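Local coordinates for mandelate racemase / muconate lactonizing enzyme, C-terminal domain protein (Labrenzia alexandrii, PDB 4E5T) that is a putative magnesium-dependent enzyme of the mandelate racemase/muconate lactonizing enzyme family, probably abstracting a proton next to the carboxylate of an acid substrate, at residues G20-I25 with G389-L394. Residues are numbered along the deposited sequence; the frame is centred on the assembly and turned at random.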
# COMPACT_ATOMS: atom_id res chain seq x y z
N GLY A 20 -30.57 -31.06 4.64
CA GLY A 20 -29.27 -31.34 4.07
C GLY A 20 -29.30 -31.53 2.57
O GLY A 20 -28.33 -31.97 1.97
N GLY A 21 -30.44 -31.20 1.95
CA GLY A 21 -30.54 -31.22 0.50
C GLY A 21 -31.15 -32.43 -0.19
O GLY A 21 -31.54 -33.41 0.44
N ARG A 22 -31.20 -32.35 -1.52
CA ARG A 22 -32.02 -33.26 -2.32
C ARG A 22 -31.41 -34.64 -2.56
O ARG A 22 -32.13 -35.60 -2.72
CB ARG A 22 -32.37 -32.63 -3.67
CG ARG A 22 -33.23 -31.39 -3.59
CD ARG A 22 -33.68 -30.96 -4.97
NE ARG A 22 -34.93 -30.22 -4.93
CZ ARG A 22 -35.03 -28.89 -5.00
NH1 ARG A 22 -33.92 -28.16 -5.13
NH2 ARG A 22 -36.23 -28.31 -4.95
N TYR A 23 -30.08 -34.72 -2.61
CA TYR A 23 -29.41 -35.98 -2.90
C TYR A 23 -27.97 -35.98 -2.41
O TYR A 23 -27.39 -34.91 -2.19
CB TYR A 23 -29.46 -36.28 -4.41
CG TYR A 23 -28.78 -35.25 -5.31
CD1 TYR A 23 -27.41 -35.29 -5.53
CD2 TYR A 23 -29.51 -34.26 -5.95
CE1 TYR A 23 -26.79 -34.37 -6.35
CE2 TYR A 23 -28.89 -33.32 -6.78
CZ TYR A 23 -27.53 -33.38 -6.97
OH TYR A 23 -26.90 -32.46 -7.79
N PHE A 24 -27.38 -37.17 -2.24
CA PHE A 24 -25.98 -37.30 -1.84
C PHE A 24 -25.24 -38.09 -2.90
O PHE A 24 -25.83 -38.95 -3.54
CB PHE A 24 -25.84 -38.05 -0.52
CG PHE A 24 -26.73 -37.55 0.55
CD1 PHE A 24 -26.96 -36.19 0.71
CD2 PHE A 24 -27.36 -38.43 1.41
CE1 PHE A 24 -27.80 -35.73 1.71
CE2 PHE A 24 -28.20 -37.98 2.41
CZ PHE A 24 -28.43 -36.63 2.56
N ILE A 25 -23.95 -37.80 -3.08
CA ILE A 25 -23.16 -38.60 -4.01
C ILE A 25 -22.02 -39.36 -3.31
O ILE A 25 -21.06 -38.76 -2.83
CB ILE A 25 -22.59 -37.76 -5.16
CG1 ILE A 25 -23.69 -36.93 -5.81
CG2 ILE A 25 -21.90 -38.66 -6.17
CD1 ILE A 25 -23.24 -36.10 -6.98
N GLY A 389 -35.75 -37.52 -8.48
CA GLY A 389 -36.04 -36.16 -8.90
C GLY A 389 -35.17 -35.74 -10.07
O GLY A 389 -34.27 -36.47 -10.46
N SER A 390 -35.44 -34.56 -10.63
CA SER A 390 -34.64 -34.06 -11.76
C SER A 390 -33.80 -32.83 -11.41
O SER A 390 -32.84 -32.52 -12.11
CB SER A 390 -35.53 -33.77 -12.97
OG SER A 390 -36.52 -32.79 -12.67
N ASP A 391 -34.16 -32.16 -10.33
CA ASP A 391 -33.51 -30.92 -9.90
C ASP A 391 -32.05 -31.09 -9.47
O ASP A 391 -31.54 -32.20 -9.35
CB ASP A 391 -34.29 -30.28 -8.74
CG ASP A 391 -35.42 -29.39 -9.22
OD1 ASP A 391 -35.15 -28.50 -10.06
OD2 ASP A 391 -36.56 -29.59 -8.74
N LEU A 392 -31.39 -29.96 -9.24
CA LEU A 392 -30.05 -29.98 -8.67
C LEU A 392 -30.20 -29.92 -7.16
O LEU A 392 -31.28 -29.61 -6.65
CB LEU A 392 -29.20 -28.82 -9.20
CG LEU A 392 -28.85 -28.84 -10.70
CD1 LEU A 392 -28.02 -27.62 -11.12
CD2 LEU A 392 -28.17 -30.16 -11.11
N HIS A 393 -29.12 -30.24 -6.47
CA HIS A 393 -29.08 -30.27 -5.01
C HIS A 393 -29.61 -28.96 -4.39
O HIS A 393 -30.46 -28.99 -3.49
CB HIS A 393 -27.64 -30.55 -4.59
CG HIS A 393 -27.48 -30.85 -3.13
ND1 HIS A 393 -28.27 -31.77 -2.47
CD2 HIS A 393 -26.62 -30.37 -2.20
CE1 HIS A 393 -27.90 -31.84 -1.21
NE2 HIS A 393 -26.90 -30.99 -1.02
N LEU A 394 -29.13 -27.84 -4.91
CA LEU A 394 -29.37 -26.52 -4.32
C LEU A 394 -29.39 -25.47 -5.42
O LEU A 394 -28.73 -25.63 -6.45
CB LEU A 394 -28.25 -26.22 -3.34
CG LEU A 394 -28.59 -25.73 -1.94
CD1 LEU A 394 -27.30 -25.45 -1.19
CD2 LEU A 394 -29.50 -24.49 -1.97
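H393 lies between the G20-G21 backbone and the ring of Y23. Its CB sits over the tyrosine face in an off-centre CH-pi contact, 4.1 Å from the Y23 ring centroid. With CG anti to the backbone N (chi1 -170°), the imidazole leaves the main chain of 389-394 and reaches that of 20-25, its edge turned to the Y23 face with the planes at 58°. ND1 takes a weak but nearly straight bond from Y23 N, at 3.5 Å and 169°. CE1 comes close to G21 CA, at a residue whose backbone angles suit glycine in any case, and has G20 O at the ring edge. At the tip, NE2 is hydrogen-bonded to Y318 O, so both ring nitrogens have partners. The backbone N of H393 gives a second weak bond, 3.4 Å to Y23 OH.

The R22 side chain, extended from CG to NE, runs along segment 389-394, and its NH1 makes a weak hydrogen bond of 3.4 Å to L392 O. CB of D391 lies over one guanidinium face, and D391 OD2, 4.0 Å from R22 NH2 and well out of that plane, probably contributes only a charge attraction, since no N-H points at it. Truncating R22 to alanine is likely to leave L392 O without this donor and D391 without the nearby positive charge.

R61 of the second subunit packs on L392. The contact joins the start of strand 23-31, in the N-terminal capping domain, to the C-terminal tail, consistent with the enolase-superfamily fold, in which such a domain closes over a TIM-like barrel.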